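Local coordinates for Rab5 protein, putative (Plasmodium falciparum, PDB 3CLV), which is a putative Rab5 protein of the Ras family, with the P-loop nucleotide-binding fold, modelled here with GDP bound, at residues M2-L13 with L112-V123. Numbering follows the deposited sequence.
Sequences MEKKSSYKTVLL and LYYRGATCAIVV
Strands 8-13 and 119-123 run parallel, their axes 4.6 Å apart at 17°, and pair Thr-10 with Cys-119 through Leu-13 with Val-122 in the central sheet of the Ras-like P-loop fold. Val-11 N to Cys-119 O is the bent rung at 151°; the next three, up to Val-123 N on Leu-13 O, are straighter. Beside the Thr-10/Cys-119 pair, Lys-9 O accepts two backbone N-H groups, Cys-119 N and, at 2.8 Å, Thr-118 N. Lys-9, extended beyond a CG anti to its N (chi1 -180°), runs past Ala-117 to the C-terminal end of helix 110-114. There NZ donates to Leu-112 O (2.8 Å) and Arg-115 O (2.7 Å), carbonyls at and just beyond the helix end whose partial negative charge probably favours the ammonium. On that face Val-11 CG1 sits 3.6 Å from Ala-120 CB, while CG2 packs on Tyr-113 CB. Leu-13 crosses Tyr-114 roughly at right angles, CD2 against the buried OH, which has no hydrogen-bonding partner. On the Leu-12/Ile-121 face, Leu-12 CD1 touches Val-123 CG2 at 3.5 Å. One water accepts from Lys-5 NZ and Lys-9 N, donates to Gly-116 O and bonds Thr-118 OG1, which lies in the Tyr-8 ring plane, 3.6 Å from CD1.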
ATOM      1  N   MET A   2     -12.230  12.512  -7.819  1.00 34.95           N
ATOM      2  CA  MET A   2     -11.316  11.399  -8.038  1.00 33.56           C
ATOM      3  C   MET A   2     -10.393  11.452  -9.257  1.00 33.35           C
ATOM      4  O   MET A   2     -10.833  11.499 -10.406  1.00 32.55           O
ATOM      5  CB  MET A   2     -12.083  10.066  -7.999  1.00 33.71           C
ATOM      6  CG  MET A   2     -11.198   8.860  -7.744  1.00 33.82           C
ATOM      7  SD  MET A   2     -12.148   7.359  -7.433  1.00 31.41           S
ATOM      8  CE  MET A   2     -12.854   7.683  -5.820  1.00 30.10           C
ATOM      9  N   GLU A   3      -9.099  11.411  -8.948  1.00 33.34           N
ATOM     10  CA  GLU A   3      -8.012  11.140  -9.885  1.00 33.32           C
ATOM     11  C   GLU A   3      -8.181   9.750 -10.540  1.00 32.40           C
ATOM     12  O   GLU A   3      -8.454   8.772  -9.850  1.00 32.47           O
ATOM     13  CB  GLU A   3      -6.694  11.205  -9.093  1.00 33.39           C
ATOM     14  CG  GLU A   3      -5.436  10.692  -9.806  1.00 35.04           C
ATOM     15  CD  GLU A   3      -4.343  10.185  -8.836  1.00 35.43           C
ATOM     16  OE1 GLU A   3      -4.652   9.813  -7.668  1.00 37.47           O
ATOM     17  OE2 GLU A   3      -3.165  10.138  -9.258  1.00 36.83           O
ATOM     18  N   LYS A   4      -8.031   9.675 -11.863  1.00 31.41           N
ATOM     19  CA  LYS A   4      -8.031   8.397 -12.585  1.00 30.70           C
ATOM     20  C   LYS A   4      -6.688   7.676 -12.362  1.00 29.82           C
ATOM     21  O   LYS A   4      -5.631   8.307 -12.431  1.00 29.61           O
ATOM     22  CB  LYS A   4      -8.302   8.642 -14.080  1.00 31.17           C
ATOM     23  CG  LYS A   4      -8.040   7.449 -15.004  1.00 31.57           C
ATOM     24  CD  LYS A   4      -7.563   7.900 -16.385  1.00 34.30           C
ATOM     25  N   LYS A   5      -6.727   6.373 -12.068  1.00 28.43           N
ATOM     26  CA  LYS A   5      -5.511   5.596 -11.763  1.00 27.46           C
ATOM     27  C   LYS A   5      -5.378   4.348 -12.636  1.00 26.44           C
ATOM     28  O   LYS A   5      -6.383   3.794 -13.094  1.00 26.19           O
ATOM     29  CB  LYS A   5      -5.485   5.156 -10.296  1.00 27.30           C
ATOM     30  CG  LYS A   5      -5.895   6.218  -9.274  1.00 28.89           C
ATOM     31  CD  LYS A   5      -5.822   5.670  -7.846  1.00 29.01           C
ATOM     32  CE  LYS A   5      -4.387   5.453  -7.424  1.00 31.93           C
ATOM     33  NZ  LYS A   5      -4.256   4.490  -6.307  1.00 34.81           N
ATOM     34  N   SER A   6      -4.143   3.886 -12.836  1.00 25.31           N
ATOM     35  CA  SER A   6      -3.901   2.645 -13.586  1.00 25.05           C
ATOM     36  C   SER A   6      -4.420   1.406 -12.848  1.00 23.54           C
ATOM     37  O   SER A   6      -4.749   0.405 -13.475  1.00 23.28           O
ATOM     38  CB  SER A   6      -2.415   2.480 -13.919  1.00 25.24           C
ATOM     39  OG  SER A   6      -1.648   2.542 -12.729  1.00 29.09           O
ATOM     40  N   SER A   7      -4.450   1.467 -11.516  1.00 22.30           N
ATOM     41  CA  SER A   7      -5.241   0.519 -10.714  1.00 20.84           C
ATOM     42  C   SER A   7      -5.691   1.123  -9.383  1.00 20.12           C
ATOM     43  O   SER A   7      -5.128   2.119  -8.896  1.00 19.47           O
ATOM     44  CB  SER A   7      -4.523  -0.823 -10.502  1.00 21.08           C
ATOM     45  OG  SER A   7      -3.499  -0.719  -9.549  1.00 20.71           O
ATOM     46  N   TYR A   8      -6.707   0.501  -8.804  1.00 18.66           N
ATOM     47  CA  TYR A   8      -7.347   1.007  -7.610  1.00 17.35           C
ATOM     48  C   TYR A   8      -7.151   0.018  -6.474  1.00 16.39           C
ATOM     49  O   TYR A   8      -7.741  -1.079  -6.476  1.00 15.96           O
ATOM     50  CB  TYR A   8      -8.826   1.284  -7.890  1.00 17.49           C
ATOM     51  CG  TYR A   8      -9.016   2.304  -8.999  1.00 18.42           C
ATOM     52  CD1 TYR A   8      -9.027   3.658  -8.715  1.00 17.95           C
ATOM     53  CD2 TYR A   8      -9.167   1.907 -10.334  1.00 16.89           C
ATOM     54  CE1 TYR A   8      -9.181   4.604  -9.710  1.00 20.85           C
ATOM     55  CE2 TYR A   8      -9.313   2.858 -11.354  1.00 18.47           C
ATOM     56  CZ  TYR A   8      -9.324   4.204 -11.021  1.00 19.12           C
ATOM     57  OH  TYR A   8      -9.468   5.177 -11.986  1.00 20.15           O
ATOM     58  N   LYS A   9      -6.303   0.405  -5.515  1.00 14.55           N
ATOM     59  CA  LYS A   9      -6.104  -0.414  -4.314  1.00 13.21           C
ATOM     60  C   LYS A   9      -7.436  -0.664  -3.619  1.00 13.05           C
ATOM     61  O   LYS A   9      -8.214   0.270  -3.381  1.00 13.18           O
ATOM     62  CB  LYS A   9      -5.091   0.211  -3.348  1.00 13.31           C
ATOM     63  CG  LYS A   9      -4.844  -0.617  -2.071  1.00 11.50           C
ATOM     64  CD  LYS A   9      -3.758   0.049  -1.211  1.00 12.75           C
ATOM     65  CE  LYS A   9      -3.453  -0.767   0.038  1.00 14.02           C
ATOM     66  NZ  LYS A   9      -2.386  -0.078   0.861  1.00 13.11           N
ATOM     67  N   THR A  10      -7.699  -1.938  -3.320  1.00 12.69           N
ATOM     68  CA  THR A  10      -8.965  -2.356  -2.735  1.00 13.29           C
ATOM     69  C   THR A  10      -8.673  -3.290  -1.580  1.00 13.17           C
ATOM     70  O   THR A  10      -8.106  -4.379  -1.775  1.00 13.55           O
ATOM     71  CB  THR A  10      -9.841  -3.035  -3.805  1.00 13.07           C
ATOM     72  OG1 THR A  10     -10.105  -2.094  -4.844  1.00 15.61           O
ATOM     73  CG2 THR A  10     -11.143  -3.554  -3.220  1.00 11.86           C
ATOM     74  N   VAL A  11      -9.024  -2.854  -0.366  1.00 14.02           N
ATOM     75  CA  VAL A  11      -8.853  -3.699   0.810  1.00 14.35           C
ATOM     76  C   VAL A  11     -10.047  -4.644   0.951  1.00 14.82           C
ATOM     77  O   VAL A  11     -11.220  -4.223   0.952  1.00 14.88           O
ATOM     78  CB  VAL A  11      -8.559  -2.923   2.133  1.00 14.96           C
ATOM     79  CG1 VAL A  11      -9.656  -1.885   2.467  1.00 13.98           C
ATOM     80  CG2 VAL A  11      -8.379  -3.895   3.324  1.00 14.62           C
ATOM     81  N   LEU A  12      -9.734  -5.928   1.048  1.00 14.91           N
ATOM     82  CA  LEU A  12     -10.749  -6.932   1.291  1.00 15.29           C
ATOM     83  C   LEU A  12     -10.624  -7.367   2.741  1.00 16.00           C
ATOM     84  O   LEU A  12      -9.637  -7.993   3.141  1.00 15.39           O
ATOM     85  CB  LEU A  12     -10.591  -8.100   0.301  1.00 15.34           C
ATOM     86  CG  LEU A  12     -11.471  -9.337   0.493  1.00 15.39           C
ATOM     87  CD1 LEU A  12     -12.949  -9.013   0.464  1.00 13.66           C
ATOM     88  CD2 LEU A  12     -11.130 -10.338  -0.611  1.00 15.33           C
ATOM     89  N   LEU A  13     -11.633  -7.001   3.530  1.00 16.57           N
ATOM     90  CA  LEU A  13     -11.573  -7.029   4.971  1.00 17.15           C
ATOM     91  C   LEU A  13     -12.770  -7.789   5.536  1.00 16.54           C
ATOM     92  O   LEU A  13     -13.864  -7.714   4.993  1.00 15.31           O
ATOM     93  CB  LEU A  13     -11.584  -5.578   5.486  1.00 17.88           C
ATOM     94  CG  LEU A  13     -11.726  -5.259   6.964  1.00 19.49           C
ATOM     95  CD1 LEU A  13     -10.448  -5.622   7.723  1.00 24.23           C
ATOM     96  CD2 LEU A  13     -12.013  -3.767   7.123  1.00 20.12           C
ATOM     97  N   LEU A 112      -1.643  -0.724   6.917  1.00 18.44           N
ATOM     98  CA  LEU A 112      -0.911  -0.949   5.664  1.00 17.50           C
ATOM     99  C   LEU A 112      -1.885  -1.336   4.555  1.00 16.86           C
ATOM    100  O   LEU A 112      -1.657  -1.019   3.389  1.00 16.77           O
ATOM    101  CB  LEU A 112       0.140  -2.055   5.853  1.00 16.69           C
ATOM    102  CG  LEU A 112       1.222  -1.788   6.913  1.00 18.21           C
ATOM    103  CD1 LEU A 112       1.998  -3.073   7.190  1.00 20.00           C
ATOM    104  CD2 LEU A 112       2.189  -0.665   6.492  1.00 14.95           C
ATOM    105  N   TYR A 113      -2.966  -2.021   4.938  1.00 16.05           N
ATOM    106  CA  TYR A 113      -4.024  -2.425   3.991  1.00 16.85           C
ATOM    107  C   TYR A 113      -4.949  -1.278   3.615  1.00 17.41           C
ATOM    108  O   TYR A 113      -5.390  -1.202   2.471  1.00 17.70           O
ATOM    109  CB  TYR A 113      -4.850  -3.618   4.519  1.00 16.24           C
ATOM    110  CG  TYR A 113      -4.057  -4.903   4.590  1.00 14.93           C
ATOM    111  CD1 TYR A 113      -3.195  -5.156   5.672  1.00 17.95           C
ATOM    112  CD2 TYR A 113      -4.178  -5.874   3.597  1.00 15.51           C
ATOM    113  CE1 TYR A 113      -2.449  -6.325   5.738  1.00 15.68           C
ATOM    114  CE2 TYR A 113      -3.434  -7.046   3.644  1.00 15.38           C
ATOM    115  CZ  TYR A 113      -2.575  -7.264   4.724  1.00 17.74           C
ATOM    116  OH  TYR A 113      -1.832  -8.425   4.772  1.00 17.75           O
ATOM    117  N   TYR A 114      -5.250  -0.406   4.574  1.00 18.38           N
ATOM    118  CA  TYR A 114      -6.135   0.738   4.349  1.00 19.44           C
ATOM    119  C   TYR A 114      -5.507   1.891   3.595  1.00 18.58           C
ATOM    120  O   TYR A 114      -6.192   2.540   2.804  1.00 17.31           O
ATOM    121  CB  TYR A 114      -6.633   1.327   5.679  1.00 21.26           C
ATOM    122  CG  TYR A 114      -7.415   0.401   6.560  1.00 23.91           C
ATOM    123  CD1 TYR A 114      -7.982  -0.781   6.065  1.00 25.37           C
ATOM    124  CD2 TYR A 114      -7.630   0.728   7.900  1.00 26.44           C
ATOM    125  CE1 TYR A 114      -8.730  -1.631   6.896  1.00 26.74           C
ATOM    126  CE2 TYR A 114      -8.381  -0.098   8.733  1.00 29.11           C
ATOM    127  CZ  TYR A 114      -8.923  -1.274   8.227  1.00 27.99           C
ATOM    128  OH  TYR A 114      -9.646  -2.090   9.077  1.00 29.82           O
ATOM    129  N   ARG A 115      -4.234   2.193   3.894  1.00 17.51           N
ATOM    130  CA  ARG A 115      -3.586   3.400   3.370  1.00 17.22           C
ATOM    131  C   ARG A 115      -3.537   3.463   1.846  1.00 16.87           C
ATOM    132  O   ARG A 115      -3.000   2.561   1.195  1.00 16.48           O
ATOM    133  CB  ARG A 115      -2.179   3.582   3.940  1.00 17.87           C
ATOM    134  CG  ARG A 115      -1.713   5.006   3.778  1.00 18.03           C
ATOM    135  CD  ARG A 115      -0.448   5.259   4.514  1.00 18.79           C
ATOM    136  NE  ARG A 115       0.078   6.590   4.207  1.00 18.11           N
ATOM    137  CZ  ARG A 115      -0.125   7.675   4.961  1.00 20.56           C
ATOM    138  NH1 ARG A 115      -0.820   7.596   6.094  1.00 18.24           N
ATOM    139  NH2 ARG A 115       0.416   8.832   4.606  1.00 18.94           N
ATOM    140  N   GLY A 116      -4.124   4.522   1.296  1.00 15.88           N
ATOM    141  CA  GLY A 116      -4.157   4.721  -0.146  1.00 15.66           C
ATOM    142  C   GLY A 116      -5.156   3.844  -0.889  1.00 15.09           C
ATOM    143  O   GLY A 116      -5.134   3.796  -2.114  1.00 14.97           O
ATOM    144  N   ALA A 117      -6.018   3.132  -0.162  1.00 15.01           N
ATOM    145  CA  ALA A 117      -7.044   2.315  -0.818  1.00 14.90           C
ATOM    146  C   ALA A 117      -8.163   3.208  -1.337  1.00 15.19           C
ATOM    147  O   ALA A 117      -8.571   4.166  -0.663  1.00 15.10           O
ATOM    148  CB  ALA A 117      -7.605   1.259   0.133  1.00 15.22           C
ATOM    149  N   THR A 118      -8.633   2.907  -2.544  1.00 14.90           N
ATOM    150  CA  THR A 118      -9.794   3.579  -3.147  1.00 15.52           C
ATOM    151  C   THR A 118     -11.062   2.932  -2.627  1.00 15.50           C
ATOM    152  O   THR A 118     -12.030   3.613  -2.304  1.00 15.78           O
ATOM    153  CB  THR A 118      -9.766   3.454  -4.697  1.00 15.78           C
ATOM    154  OG1 THR A 118      -8.592   4.095  -5.192  1.00 15.72           O
ATOM    155  CG2 THR A 118     -11.018   4.081  -5.350  1.00 14.47           C
ATOM    156  N   CYS A 119     -11.040   1.605  -2.531  1.00 14.95           N
ATOM    157  CA  CYS A 119     -12.220   0.841  -2.149  1.00 14.19           C
ATOM    158  C   CYS A 119     -11.962  -0.029  -0.941  1.00 13.49           C
ATOM    159  O   CYS A 119     -10.846  -0.490  -0.721  1.00 13.69           O
ATOM    160  CB  CYS A 119     -12.657  -0.080  -3.292  1.00 14.49           C
ATOM    161  SG  CYS A 119     -13.004   0.760  -4.827  1.00 15.66           S
ATOM    162  N   ALA A 120     -13.008  -0.269  -0.170  1.00 13.02           N
ATOM    163  CA  ALA A 120     -12.956  -1.239   0.903  1.00 13.18           C
ATOM    164  C   ALA A 120     -14.147  -2.162   0.757  1.00 13.31           C
ATOM    165  O   ALA A 120     -15.310  -1.706   0.678  1.00 13.39           O
ATOM    166  CB  ALA A 120     -12.949  -0.552   2.274  1.00 13.33           C
ATOM    167  N   ILE A 121     -13.852  -3.456   0.687  1.00 13.53           N
ATOM    168  CA  ILE A 121     -14.861  -4.502   0.673  1.00 13.33           C
ATOM    169  C   ILE A 121     -14.916  -5.128   2.060  1.00 13.91           C
ATOM    170  O   ILE A 121     -13.968  -5.815   2.486  1.00 14.00           O
ATOM    171  CB  ILE A 121     -14.546  -5.611  -0.376  1.00 12.59           C
ATOM    172  CG1 ILE A 121     -14.361  -5.025  -1.775  1.00 13.60           C
ATOM    173  CG2 ILE A 121     -15.654  -6.695  -0.397  1.00 12.57           C
ATOM    174  CD1 ILE A 121     -13.778  -6.067  -2.789  1.00 13.38           C
ATOM    175  N   VAL A 122     -16.016  -4.886   2.771  1.00 14.10           N
ATOM    176  CA  VAL A 122     -16.158  -5.379   4.146  1.00 14.57           C
ATOM    177  C   VAL A 122     -17.168  -6.524   4.153  1.00 14.87           C
ATOM    178  O   VAL A 122     -18.366  -6.316   3.896  1.00 15.88           O
ATOM    179  CB  VAL A 122     -16.577  -4.272   5.155  1.00 14.56           C
ATOM    180  CG1 VAL A 122     -16.489  -4.817   6.583  1.00 14.70           C
ATOM    181  CG2 VAL A 122     -15.678  -3.047   5.025  1.00 13.41           C
ATOM    182  N   VAL A 123     -16.675  -7.726   4.426  1.00 14.77           N
ATOM    183  CA  VAL A 123     -17.447  -8.950   4.237  1.00 14.88           C
ATOM    184  C   VAL A 123     -17.882  -9.507   5.597  1.00 15.33           C
ATOM    185  O   VAL A 123     -17.129  -9.477   6.549  1.00 15.54           O
ATOM    186  CB  VAL A 123     -16.585 -10.037   3.492  1.00 14.37           C
ATOM    187  CG1 VAL A 123     -17.402 -11.304   3.212  1.00 14.35           C
ATOM    188  CG2 VAL A 123     -16.003  -9.461   2.215  1.00 14.70           C
TER
HETATM  189  O   HOH W   1      -5.954   3.351  -4.762  1.00 16.47           O